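Local coordinates for protein SusD homolog (Bacteroides thetaiotaomicron, PDB 3EHM) that probably binds mucin O-glycans at the cell surface as a SusD-family outer-membrane lipoprotein, helping a human gut symbiont to use them, at residues V201-S206 with Y340-S345; V215-E220 with K351-L356; L222-I227 with Y357-G362; Q440-L445 with V450-E455. All coordinates share one frame; numbering follows the deposited sequence.

Contact 1: residues V201-S206 with Y340-S345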
loop_
_atom_site.group_PDB
_atom_site.type_symbol
_atom_site.label_atom_id
_atom_site.label_comp_id
_atom_site.label_asym_id
_atom_site.label_seq_id
_atom_site.Cartn_x
_atom_site.Cartn_y
_atom_site.Cartn_z
ATOM N N VAL A 201 18.668 2.819 -8.230
ATOM C CA VAL A 201 19.289 3.320 -7.011
ATOM C C VAL A 201 18.329 4.281 -6.319
ATOM O O VAL A 201 18.157 4.233 -5.103
ATOM C CB VAL A 201 20.619 4.049 -7.317
ATOM C CG1 VAL A 201 21.091 4.813 -6.090
ATOM C CG2 VAL A 201 21.680 3.032 -7.744
ATOM N N LYS A 202 17.698 5.154 -7.096
ATOM C CA LYS A 202 16.751 6.103 -6.530
ATOM C C LYS A 202 15.598 5.359 -5.871
ATOM O O LYS A 202 15.130 5.751 -4.806
ATOM C CB LYS A 202 16.219 7.038 -7.615
ATOM C CG LYS A 202 17.281 7.974 -8.179
ATOM C CD LYS A 202 16.683 8.936 -9.185
ATOM C CE LYS A 202 17.716 9.949 -9.641
ATOM N NZ LYS A 202 17.095 10.988 -10.501
ATOM N N LEU A 203 15.142 4.282 -6.502
ATOM C CA LEU A 203 14.051 3.503 -5.933
ATOM C C LEU A 203 14.504 2.893 -4.615
ATOM O O LEU A 203 13.759 2.895 -3.636
ATOM C CB LEU A 203 13.606 2.401 -6.899
ATOM C CG LEU A 203 12.634 1.364 -6.325
ATOM C CD1 LEU A 203 11.385 2.056 -5.776
ATOM C CD2 LEU A 203 12.261 0.365 -7.408
ATOM N N ALA A 204 15.735 2.385 -4.586
ATOM C CA ALA A 204 16.282 1.781 -3.373
ATOM C C ALA A 204 16.370 2.785 -2.223
ATOM O O ALA A 204 16.031 2.465 -1.083
ATOM C CB ALA A 204 17.673 1.193 -3.655
ATOM N N ASN A 205 16.841 3.994 -2.520
ATOM C CA ASN A 205 16.962 5.028 -1.498
ATOM C C ASN A 205 15.592 5.542 -1.065
ATOM O O ASN A 205 15.416 5.973 0.072
ATOM C CB ASN A 205 17.795 6.210 -2.003
ATOM C CG ASN A 205 19.272 5.896 -2.084
ATOM O OD1 ASN A 205 19.823 5.196 -1.231
ATOM N ND2 ASN A 205 19.930 6.435 -3.104
ATOM N N SER A 206 14.629 5.511 -1.979
ATOM C CA SER A 206 13.281 5.973 -1.666
ATOM C C SER A 206 12.642 4.980 -0.703
ATOM O O SER A 206 11.921 5.362 0.224
ATOM C CB SER A 206 12.450 6.085 -2.946
ATOM O OG SER A 206 13.049 6.998 -3.852
ATOM N N TYR A 340 1.370 1.049 -9.372
ATOM C CA TYR A 340 2.489 1.829 -8.863
ATOM C C TYR A 340 3.189 1.264 -7.634
ATOM O O TYR A 340 2.541 0.898 -6.656
ATOM C CB TYR A 340 2.003 3.243 -8.554
ATOM C CG TYR A 340 1.342 3.927 -9.724
ATOM C CD1 TYR A 340 2.099 4.594 -10.685
ATOM C CD2 TYR A 340 -0.044 3.912 -9.869
ATOM C CE1 TYR A 340 1.492 5.236 -11.758
ATOM C CE2 TYR A 340 -0.663 4.547 -10.938
ATOM C CZ TYR A 340 0.110 5.209 -11.875
ATOM O OH TYR A 340 -0.501 5.862 -12.919
ATOM N N TRP A 341 4.518 1.217 -7.699
ATOM C CA TRP A 341 5.351 0.730 -6.601
ATOM C C TRP A 341 5.777 1.906 -5.721
ATOM O O TRP A 341 5.728 1.831 -4.488
ATOM C CB TRP A 341 6.620 0.065 -7.137
ATOM C CG TRP A 341 6.442 -1.268 -7.799
ATOM C CD1 TRP A 341 5.268 -1.904 -8.089
ATOM C CD2 TRP A 341 7.489 -2.109 -8.293
ATOM N NE1 TRP A 341 5.522 -3.092 -8.739
ATOM C CE2 TRP A 341 6.878 -3.240 -8.876
ATOM C CE3 TRP A 341 8.886 -2.013 -8.300
ATOM C CZ2 TRP A 341 7.618 -4.270 -9.462
ATOM C CZ3 TRP A 341 9.622 -3.036 -8.881
ATOM C CH2 TRP A 341 8.986 -4.150 -9.456
ATOM N N PHE A 342 6.210 2.986 -6.364
ATOM C CA PHE A 342 6.657 4.167 -5.630
ATOM C C PHE A 342 6.593 5.395 -6.533
ATOM O O PHE A 342 7.115 5.378 -7.645
ATOM C CB PHE A 342 8.092 3.956 -5.132
ATOM C CG PHE A 342 8.447 4.785 -3.922
ATOM C CD1 PHE A 342 8.479 6.173 -3.993
ATOM C CD2 PHE A 342 8.730 4.171 -2.705
ATOM C CE1 PHE A 342 8.789 6.941 -2.866
ATOM C CE2 PHE A 342 9.042 4.929 -1.573
ATOM C CZ PHE A 342 9.069 6.317 -1.656
ATOM N N ARG A 343 5.961 6.461 -6.051
ATOM C CA ARG A 343 5.833 7.678 -6.843
ATOM C C ARG A 343 6.504 8.873 -6.190
ATOM O O ARG A 343 6.691 8.908 -4.974
ATOM C CB ARG A 343 4.358 7.993 -7.094
ATOM C CG ARG A 343 3.551 6.779 -7.525
ATOM C CD ARG A 343 2.217 7.175 -8.126
ATOM N NE ARG A 343 2.373 7.782 -9.446
ATOM C CZ ARG A 343 1.359 8.137 -10.226
ATOM N NH1 ARG A 343 0.110 7.944 -9.818
ATOM N NH2 ARG A 343 1.590 8.674 -11.416
ATOM N N ALA A 344 6.848 9.862 -7.008
ATOM C CA ALA A 344 7.516 11.062 -6.520
ATOM C C ALA A 344 6.747 11.776 -5.410
ATOM O O ALA A 344 7.345 12.276 -4.455
ATOM C CB ALA A 344 7.771 12.020 -7.684
ATOM N N SER A 345 5.423 11.825 -5.521
ATOM C CA SER A 345 4.640 12.511 -4.500
ATOM C C SER A 345 4.882 11.932 -3.110
ATOM O O SER A 345 4.944 12.672 -2.129
ATOM C CB SER A 345 3.143 12.469 -4.842
ATOM O OG SER A 345 2.663 11.141 -4.963
#

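Contact 2: residues V215-E220 with K351-L356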
loop_
_atom_site.group_PDB
_atom_site.type_symbol
_atom_site.label_atom_id
_atom_site.label_comp_id
_atom_site.label_asym_id
_atom_site.label_seq_id
_atom_site.Cartn_x
_atom_site.Cartn_y
_atom_site.Cartn_z
ATOM N N VAL A 215 9.963 3.728 10.973
ATOM C CA VAL A 215 10.475 3.373 12.294
ATOM C C VAL A 215 10.806 4.524 13.243
ATOM O O VAL A 215 11.057 4.284 14.422
ATOM C CB VAL A 215 11.757 2.510 12.186
ATOM C CG1 VAL A 215 11.523 1.325 11.258
ATOM C CG2 VAL A 215 12.915 3.364 11.690
ATOM N N HIS A 216 10.791 5.761 12.760
ATOM C CA HIS A 216 11.167 6.880 13.628
ATOM C C HIS A 216 10.418 7.001 14.956
ATOM O O HIS A 216 11.010 7.407 15.956
ATOM C CB HIS A 216 11.144 8.206 12.839
ATOM C CG HIS A 216 9.830 8.926 12.854
ATOM N ND1 HIS A 216 9.468 9.790 13.865
ATOM C CD2 HIS A 216 8.823 8.960 11.950
ATOM C CE1 HIS A 216 8.295 10.328 13.581
ATOM N NE2 HIS A 216 7.881 9.842 12.425
ATOM N N PHE A 217 9.139 6.632 14.993
ATOM C CA PHE A 217 8.388 6.716 16.243
ATOM C C PHE A 217 8.812 5.645 17.250
ATOM O O PHE A 217 8.910 5.912 18.449
ATOM C CB PHE A 217 6.879 6.603 15.987
ATOM C CG PHE A 217 6.221 7.911 15.630
ATOM C CD1 PHE A 217 5.480 8.035 14.460
ATOM C CD2 PHE A 217 6.349 9.021 16.465
ATOM C CE1 PHE A 217 4.876 9.249 14.118
ATOM C CE2 PHE A 217 5.749 10.239 16.133
ATOM C CZ PHE A 217 5.012 10.352 14.957
ATOM N N ILE A 218 9.061 4.436 16.759
ATOM C CA ILE A 218 9.455 3.321 17.615
ATOM C C ILE A 218 10.958 3.282 17.871
ATOM O O ILE A 218 11.397 2.929 18.965
ATOM C CB ILE A 218 9.022 1.968 16.992
ATOM C CG1 ILE A 218 7.497 1.863 16.984
ATOM C CG2 ILE A 218 9.623 0.800 17.780
ATOM C CD1 ILE A 218 6.873 1.780 18.371
ATOM N N ASP A 219 11.745 3.645 16.861
ATOM C CA ASP A 219 13.198 3.634 16.989
ATOM C C ASP A 219 13.821 4.790 16.214
ATOM O O ASP A 219 14.301 4.615 15.092
ATOM C CB ASP A 219 13.761 2.310 16.468
ATOM C CG ASP A 219 15.161 2.026 16.986
ATOM O OD1 ASP A 219 15.996 2.953 17.002
ATOM O OD2 ASP A 219 15.427 0.867 17.370
ATOM N N GLU A 220 13.820 5.971 16.820
ATOM C CA GLU A 220 14.380 7.153 16.179
ATOM C C GLU A 220 15.858 6.990 15.816
ATOM O O GLU A 220 16.319 7.515 14.798
ATOM C CB GLU A 220 14.194 8.369 17.089
ATOM C CG GLU A 220 14.829 9.635 16.557
ATOM C CD GLU A 220 14.501 10.848 17.402
ATOM O OE1 GLU A 220 14.525 10.735 18.648
ATOM O OE2 GLU A 220 14.229 11.919 16.818
ATOM N N LYS A 351 9.356 13.286 3.292
ATOM C CA LYS A 351 10.277 14.339 3.711
ATOM C C LYS A 351 9.557 15.315 4.643
ATOM O O LYS A 351 10.144 15.827 5.598
ATOM C CB LYS A 351 10.833 15.082 2.488
ATOM C CG LYS A 351 11.756 14.222 1.634
ATOM C CD LYS A 351 12.360 14.991 0.466
ATOM C CE LYS A 351 13.329 16.057 0.940
ATOM N NZ LYS A 351 13.997 16.739 -0.206
ATOM N N ALA A 352 8.279 15.559 4.366
ATOM C CA ALA A 352 7.476 16.459 5.188
ATOM C C ALA A 352 7.439 15.961 6.632
ATOM O O ALA A 352 7.679 16.724 7.577
ATOM C CB ALA A 352 6.059 16.546 4.627
ATOM N N GLU A 353 7.134 14.681 6.807
ATOM C CA GLU A 353 7.078 14.108 8.145
ATOM C C GLU A 353 8.469 14.115 8.769
ATOM O O GLU A 353 8.630 14.428 9.946
ATOM C CB GLU A 353 6.556 12.670 8.112
ATOM C CG GLU A 353 6.253 12.126 9.503
ATOM C CD GLU A 353 5.782 10.684 9.502
ATOM O OE1 GLU A 353 5.220 10.236 8.481
ATOM O OE2 GLU A 353 5.964 10.004 10.536
ATOM N N ALA A 354 9.476 13.768 7.975
ATOM C CA ALA A 354 10.846 13.735 8.480
ATOM C C ALA A 354 11.249 15.101 9.026
ATOM O O ALA A 354 11.813 15.204 10.118
ATOM C CB ALA A 354 11.801 13.309 7.377
ATOM N N ALA A 355 10.950 16.148 8.268
ATOM C CA ALA A 355 11.285 17.502 8.679
ATOM C C ALA A 355 10.472 17.918 9.902
ATOM O O ALA A 355 10.970 18.622 10.779
ATOM C CB ALA A 355 11.038 18.474 7.524
ATOM N N LEU A 356 9.224 17.468 9.959
ATOM C CA LEU A 356 8.344 17.800 11.074
ATOM C C LEU A 356 8.908 17.282 12.399
ATOM O O LEU A 356 8.710 17.894 13.446
ATOM C CB LEU A 356 6.947 17.215 10.834
ATOM C CG LEU A 356 5.865 17.506 11.882
ATOM C CD1 LEU A 356 5.623 19.004 11.970
ATOM C CD2 LEU A 356 4.571 16.784 11.499
#

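Contact 3: residues L222-I227 with Y357-G362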
loop_
_atom_site.group_PDB
_atom_site.type_symbol
_atom_site.label_atom_id
_atom_site.label_comp_id
_atom_site.label_asym_id
_atom_site.label_seq_id
_atom_site.Cartn_x
_atom_site.Cartn_y
_atom_site.Cartn_z
ATOM N N LEU A 222 17.466 4.248 14.842
ATOM C CA LEU A 222 17.567 3.494 13.595
ATOM C C LEU A 222 17.173 4.382 12.424
ATOM O O LEU A 222 17.792 4.332 11.361
ATOM C CB LEU A 222 16.654 2.265 13.631
ATOM C CG LEU A 222 16.524 1.493 12.314
ATOM C CD1 LEU A 222 17.878 0.937 11.893
ATOM C CD2 LEU A 222 15.516 0.369 12.487
ATOM N N ALA A 223 16.136 5.193 12.622
ATOM C CA ALA A 223 15.667 6.096 11.575
ATOM C C ALA A 223 16.800 7.026 11.166
ATOM O O ALA A 223 17.076 7.204 9.980
ATOM C CB ALA A 223 14.477 6.906 12.073
ATOM N N LYS A 224 17.459 7.611 12.160
ATOM C CA LYS A 224 18.567 8.525 11.911
ATOM C C LYS A 224 19.790 7.814 11.332
ATOM O O LYS A 224 20.617 8.433 10.673
ATOM C CB LYS A 224 18.961 9.231 13.210
ATOM C CG LYS A 224 17.893 10.161 13.769
ATOM C CD LYS A 224 18.313 10.714 15.126
ATOM C CE LYS A 224 17.339 11.761 15.642
ATOM N NZ LYS A 224 17.653 12.163 17.046
ATOM N N GLU A 225 19.908 6.514 11.581
ATOM C CA GLU A 225 21.048 5.760 11.073
ATOM C C GLU A 225 21.018 5.634 9.551
ATOM O O GLU A 225 22.055 5.398 8.935
ATOM C CB GLU A 225 21.089 4.354 11.694
ATOM C CG GLU A 225 22.431 3.635 11.528
ATOM C CD GLU A 225 22.395 2.176 11.972
ATOM O OE1 GLU A 225 21.601 1.841 12.879
ATOM O OE2 GLU A 225 23.174 1.362 11.420
ATOM N N TYR A 226 19.844 5.808 8.941
ATOM C CA TYR A 226 19.732 5.662 7.491
ATOM C C TYR A 226 19.049 6.770 6.696
ATOM O O TYR A 226 19.275 6.884 5.489
ATOM C CB TYR A 226 19.027 4.346 7.143
ATOM C CG TYR A 226 19.795 3.097 7.506
ATOM C CD1 TYR A 226 19.763 2.583 8.800
ATOM C CD2 TYR A 226 20.547 2.421 6.547
ATOM C CE1 TYR A 226 20.460 1.421 9.130
ATOM C CE2 TYR A 226 21.245 1.265 6.863
ATOM C CZ TYR A 226 21.198 0.767 8.153
ATOM O OH TYR A 226 21.875 -0.393 8.459
ATOM N N ILE A 227 18.209 7.572 7.340
ATOM C CA ILE A 227 17.500 8.623 6.616
ATOM C C ILE A 227 18.442 9.627 5.956
ATOM O O ILE A 227 18.177 10.108 4.855
ATOM C CB ILE A 227 16.505 9.366 7.540
ATOM C CG1 ILE A 227 15.561 10.218 6.696
ATOM C CG2 ILE A 227 17.250 10.244 8.533
ATOM C CD1 ILE A 227 14.300 10.632 7.437
ATOM N N TYR A 357 9.615 16.158 12.350
ATOM C CA TYR A 357 10.203 15.579 13.555
ATOM C C TYR A 357 11.711 15.790 13.644
ATOM O O TYR A 357 12.415 15.063 14.346
ATOM C CB TYR A 357 9.839 14.092 13.642
ATOM C CG TYR A 357 8.379 13.900 13.987
ATOM C CD1 TYR A 357 7.940 13.991 15.309
ATOM C CD2 TYR A 357 7.421 13.730 12.986
ATOM C CE1 TYR A 357 6.578 13.925 15.627
ATOM C CE2 TYR A 357 6.060 13.664 13.292
ATOM C CZ TYR A 357 5.647 13.765 14.615
ATOM O OH TYR A 357 4.307 13.717 14.918
ATOM N N ASN A 358 12.199 16.793 12.919
ATOM C CA ASN A 358 13.617 17.150 12.920
ATOM C C ASN A 358 14.614 16.059 12.548
ATOM O O ASN A 358 15.718 16.016 13.093
ATOM C CB ASN A 358 14.005 17.716 14.288
ATOM C CG ASN A 358 13.560 19.150 14.472
ATOM O OD1 ASN A 358 12.373 19.462 14.401
ATOM N ND2 ASN A 358 14.520 20.035 14.717
ATOM N N LEU A 359 14.240 15.184 11.622
ATOM C CA LEU A 359 15.143 14.123 11.194
ATOM C C LEU A 359 15.987 14.635 10.024
ATOM O O LEU A 359 17.102 14.172 9.796
ATOM C CB LEU A 359 14.342 12.882 10.782
ATOM C CG LEU A 359 13.411 12.309 11.857
ATOM C CD1 LEU A 359 12.745 11.046 11.335
ATOM C CD2 LEU A 359 14.200 12.006 13.119
ATOM N N ILE A 360 15.437 15.594 9.285
ATOM C CA ILE A 360 16.125 16.206 8.152
ATOM C C ILE A 360 15.859 17.706 8.195
ATOM O O ILE A 360 15.015 18.169 8.962
ATOM C CB ILE A 360 15.609 15.679 6.792
ATOM C CG1 ILE A 360 14.144 16.087 6.598
ATOM C CG2 ILE A 360 15.762 14.170 6.719
ATOM C CD1 ILE A 360 13.588 15.744 5.223
ATOM N N GLY A 361 16.571 18.460 7.365
ATOM C CA GLY A 361 16.370 19.898 7.333
ATOM C C GLY A 361 15.238 20.271 6.391
ATOM O O GLY A 361 14.820 19.463 5.560
ATOM N N GLY A 362 14.731 21.492 6.523
ATOM C CA GLY A 362 13.657 21.929 5.653
ATOM C C GLY A 362 12.365 22.270 6.366
ATOM O O GLY A 362 12.191 21.983 7.552
#

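Contact 4: residues Q440-L445 with V450-E455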
loop_
_atom_site.group_PDB
_atom_site.type_symbol
_atom_site.label_atom_id
_atom_site.label_comp_id
_atom_site.label_asym_id
_atom_site.label_seq_id
_atom_site.Cartn_x
_atom_site.Cartn_y
_atom_site.Cartn_z
ATOM N N GLN A 440 -3.000 13.557 3.164
ATOM C CA GLN A 440 -2.696 13.912 1.783
ATOM C C GLN A 440 -1.868 12.820 1.108
ATOM O O GLN A 440 -2.002 12.590 -0.092
ATOM C CB GLN A 440 -1.966 15.252 1.728
ATOM C CG GLN A 440 -2.884 16.446 1.952
ATOM C CD GLN A 440 -4.021 16.495 0.945
ATOM O OE1 GLN A 440 -3.801 16.351 -0.258
ATOM N NE2 GLN A 440 -5.242 16.709 1.432
ATOM N N LYS A 441 -1.014 12.143 1.874
ATOM C CA LYS A 441 -0.218 11.061 1.307
ATOM C C LYS A 441 -1.177 9.926 0.938
ATOM O O LYS A 441 -1.020 9.285 -0.095
ATOM C CB LYS A 441 0.830 10.557 2.302
ATOM C CG LYS A 441 1.724 9.455 1.711
ATOM C CD LYS A 441 2.948 9.167 2.569
ATOM C CE LYS A 441 2.578 8.528 3.890
ATOM N NZ LYS A 441 3.806 8.180 4.657
ATOM N N TYR A 442 -2.173 9.700 1.793
ATOM C CA TYR A 442 -3.197 8.671 1.582
ATOM C C TYR A 442 -3.880 8.918 0.235
ATOM O O TYR A 442 -4.091 7.996 -0.555
ATOM C CB TYR A 442 -4.232 8.749 2.717
ATOM C CG TYR A 442 -5.528 7.973 2.503
ATOM C CD1 TYR A 442 -5.669 6.657 2.949
ATOM C CD2 TYR A 442 -6.630 8.580 1.904
ATOM C CE1 TYR A 442 -6.885 5.969 2.807
ATOM C CE2 TYR A 442 -7.840 7.909 1.758
ATOM C CZ TYR A 442 -7.964 6.611 2.210
ATOM O OH TYR A 442 -9.171 5.966 2.072
ATOM N N LEU A 443 -4.233 10.173 -0.017
ATOM C CA LEU A 443 -4.883 10.549 -1.268
ATOM C C LEU A 443 -3.960 10.346 -2.476
ATOM O O LEU A 443 -4.392 9.868 -3.526
ATOM C CB LEU A 443 -5.334 12.014 -1.191
ATOM C CG LEU A 443 -6.804 12.351 -0.898
ATOM C CD1 LEU A 443 -7.502 11.236 -0.158
ATOM C CD2 LEU A 443 -6.863 13.656 -0.128
ATOM N N ALA A 444 -2.687 10.701 -2.322
ATOM C CA ALA A 444 -1.717 10.571 -3.407
ATOM C C ALA A 444 -1.259 9.135 -3.662
ATOM O O ALA A 444 -0.836 8.806 -4.769
ATOM C CB ALA A 444 -0.506 11.453 -3.127
ATOM N N LEU A 445 -1.331 8.288 -2.641
ATOM C CA LEU A 445 -0.915 6.892 -2.773
ATOM C C LEU A 445 -1.893 6.025 -3.553
ATOM O O LEU A 445 -1.519 4.962 -4.053
ATOM C CB LEU A 445 -0.706 6.269 -1.388
ATOM C CG LEU A 445 0.630 6.512 -0.684
ATOM C CD1 LEU A 445 0.547 6.017 0.754
ATOM C CD2 LEU A 445 1.743 5.793 -1.431
ATOM N N VAL A 450 -1.936 -1.382 0.221
ATOM C CA VAL A 450 -1.127 -1.926 1.309
ATOM C C VAL A 450 -0.340 -0.842 2.040
ATOM O O VAL A 450 -0.330 -0.805 3.271
ATOM C CB VAL A 450 -0.146 -3.015 0.809
ATOM C CG1 VAL A 450 0.708 -3.524 1.971
ATOM C CG2 VAL A 450 -0.929 -4.173 0.204
ATOM N N GLU A 451 0.314 0.041 1.287
ATOM C CA GLU A 451 1.097 1.113 1.901
ATOM C C GLU A 451 0.190 2.036 2.721
ATOM O O GLU A 451 0.544 2.445 3.820
ATOM C CB GLU A 451 1.834 1.911 0.822
ATOM C CG GLU A 451 2.758 3.013 1.334
ATOM C CD GLU A 451 3.850 2.508 2.268
ATOM O OE1 GLU A 451 4.264 1.333 2.147
ATOM O OE2 GLU A 451 4.310 3.304 3.115
ATOM N N ALA A 452 -0.984 2.356 2.185
ATOM C CA ALA A 452 -1.921 3.225 2.886
ATOM C C ALA A 452 -2.417 2.557 4.167
ATOM O O ALA A 452 -2.588 3.211 5.195
ATOM C CB ALA A 452 -3.093 3.557 1.980
ATOM N N TRP A 453 -2.653 1.251 4.092
ATOM C CA TRP A 453 -3.120 0.488 5.239
ATOM C C TRP A 453 -2.024 0.432 6.305
ATOM O O TRP A 453 -2.297 0.539 7.497
ATOM C CB TRP A 453 -3.514 -0.922 4.792
ATOM C CG TRP A 453 -3.968 -1.811 5.898
ATOM C CD1 TRP A 453 -4.698 -1.453 6.996
ATOM C CD2 TRP A 453 -3.774 -3.224 5.988
ATOM N NE1 TRP A 453 -4.973 -2.559 7.764
ATOM C CE2 TRP A 453 -4.418 -3.661 7.168
ATOM C CE3 TRP A 453 -3.122 -4.168 5.183
ATOM C CZ2 TRP A 453 -4.429 -5.000 7.565
ATOM C CZ3 TRP A 453 -3.134 -5.506 5.580
ATOM C CH2 TRP A 453 -3.784 -5.906 6.761
ATOM N N THR A 454 -0.781 0.273 5.864
ATOM C CA THR A 454 0.356 0.236 6.780
ATOM C C THR A 454 0.516 1.596 7.464
ATOM O O THR A 454 0.702 1.674 8.681
ATOM C CB THR A 454 1.662 -0.102 6.028
ATOM O OG1 THR A 454 1.562 -1.420 5.477
ATOM C CG2 THR A 454 2.860 -0.040 6.963
ATOM N N GLU A 455 0.437 2.668 6.681
ATOM C CA GLU A 455 0.590 4.003 7.241
ATOM C C GLU A 455 -0.522 4.369 8.210
ATOM O O GLU A 455 -0.284 5.082 9.183
ATOM C CB GLU A 455 0.703 5.041 6.121
ATOM C CG GLU A 455 2.071 5.024 5.466
ATOM C CD GLU A 455 3.178 5.398 6.443
ATOM O OE1 GLU A 455 3.409 6.609 6.647
ATOM O OE2 GLU A 455 3.805 4.484 7.023
HETATM O O HOH W 1 4.610 6.024 2.783
#

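Contact 1: residues V201-S206 with Y340-S345
Trp-341 begins the contact by meeting Leu-203 with the rim of its indole: CD2 of the leucine lies near the ring plane, 4.2 Å from CE3. The same indole also packs on Val-128 and Ile-131 of helix 116-140, and Leu-203 touches Ile-131 as well, so three parts of the chain share one apolar patch. Trp-341 and Phe-342 both pair with Ala-246 on the neighbouring antiparallel strand, the pattern of a classic beta bulge, and in this short two-stranded sheet both side chains start out toward helix 197-215. Phe-342 comes next and has the largest share of the contact. Its CB rests 3.9 Å from Leu-203 CD1, while its ring, with CG anti to the backbone N (chi1 -155°), reaches on to the following helical turn. There Ser-206 CB sits over one face, a CH-pi contact 3.7 Å from the ring centroid and 15° off its normal, and Ser-206 O comes 3.4 Å from Phe-342 CE2. The serine can offer its methylene because OG turns back to Lys-202 O (2.6 Å), with Ile-239 N a further partner. Replacing Phe-342 with an alanine would probably open a gap against Ser-206 and deprive its CB of the aromatic face.

Contact 2: residues V215-E220 with K351-L356
His-216 and Glu-353 meet through one hydrogen bond, from NE2 of the imidazole to OE2 of the carboxylate, 2.7 Å long and moderately bent at 150° at the hydrogen. The acceptor lies almost exactly in the imidazole plane, at the ring's edge. Seen from the glutamate the approach is less regular: OE2 is met on its anti side, somewhat out of the carboxylate plane, and the two flat groups are turned 69° apart. Phe-217 adds a lesser touch, its CE1 lying 3.8 Å from Glu-353 OE2.

The next shell explains how these groups are held. Glu-353 stretches out from its helix, CG anti to the backbone N (chi1 -170°) and the chain extended beyond, which carries the carboxylate across to the loop. Its other oxygen, OE1, forms a salt bridge with Arg-458, so both oxygens of the buried carboxylate are engaged, which probably stabilises its charge. On the histidine side, Phe-217 lies against one face of the imidazole, with His-216 CE1 centred over the phenyl ring at a height of 3.4 Å. Tyr-357 meets both rings, edge-to-face in the case of Phe-217. Leu-434 and Ile-438 of helix 429-445 pack on Glu-353. The arrangement is a buried His-carboxylate hydrogen bond, here tying the turn between helices 197-215 and 220-231 to helix 344-356 within the helical, TPR-related scaffold of a SusD-like protein.

Contact 3: residues L222-I227 with Y357-G362
Ile-227 faces Leu-359 and Ile-360 across an apolar seam, and its side chain can be followed outward. From CB, the branch CG2 comes within 4.1 Å of Leu-359 O, whereas CG1 takes the other direction, anti to the backbone N (chi1 -167°), and passes 4.0 Å from Ile-360 CG2. The tip, CD1, meets two partners: Leu-359 CB at 4.0 Å and Ile-360 CG2 at 3.9 Å. Both partners run at about a right angle to the isoleucine. A turn earlier, Lys-224 lays its extended aliphatic chain across Leu-359, with CE 4.0 Å from CD2, so the methylenes of an exposed lysine flank the apolar residue. Exchanging Ile-227 for an alanine would probably leave a gap where CD1 fits, and Leu-359 CB and Ile-360 CG2 would lose their shared apolar neighbour.

The loop carrying these partners starts with a Schellman motif: Asn-358, at positive phi, is its C-prime residue, and Leu-359 N bonds back to Ala-354 O as helix 344-356 ends. Ile-227 sits where three helices converge, its own helix 220-231 packing through it on Leu-209 and Val-212 of helix 197-215 and on Ala-354 of helix 344-356, while Ile-360 folds back over Lys-351, Ala-354 and Ala-355.

Contact 4: residues Q440-L445 with V450-E455
Lys-441 sets out with CG anti to the backbone N (chi1 -178°) and bends at chi3 (68°), while Glu-455 folds at chi2, and these two bends bring the charged ends together where the side chains cross at about a right angle. NZ and Glu-455 OE1 form a salt bridge with a hydrogen bond of 2.6 Å, the lysine approaching from above the carboxylate plane rather than within it. A water extends the link: it accepts from Lys-441 NZ at 3.0 Å and donates to Glu-451 OE2 at 2.8 Å, bridging a gap over which lysine and glutamate do not touch directly. Both glutamates have a further mate in Arg-214, and Glu-455 OE1 also pairs with Arg-458. The buried cluster therefore alternates acids and bases, and these opposite charges probably favour the ionised forms of all its members.

The two segments belong to consecutive helices, 429-445 and 449-459, joined by a tight connection and packed as an antiparallel helical hairpin. Their short segments cross at -165° with the axes 9.6 Å apart, and such hairpins suit a largely helical protein of the TPR clan. At the closest backbone pairing, Tyr-442 with Ala-452, the small methyl CB lies 4.1 Å from the ring atom CD1. The tyrosine hydroxyl extends past it to Ile-64 O. Nearer the connection, Leu-445 rests its end against Glu-451, CD1 3.8 Å from CG, so that this methylene joins the apolar seam while the carboxylate turns to Arg-214 and the water.

Overall arrangement
Helix 344-356 is the common thread of the first three contacts. Contact 1 brings helix 197-215 against the strand that leads into it, contact 2 joins its last turns to the loop after helix 197-215, and contact 3 engages the loop that follows it. Contacts 2 and 3 adjoin, with centres about 6 Å apart, and touch where Lys-351 O lies 3.5 Å from Ile-360 CD1. Contact 1 lies about 18 Å, centre to centre, from each of them. Contact 4, centred about 6 Å from the middle of the chain, touches contact 1 where Ser-345 OG lies 3.7 Å from Ala-444 CB. Arg-458 connects contacts 2 and 4 by pairing with both Glu-353 and Glu-455.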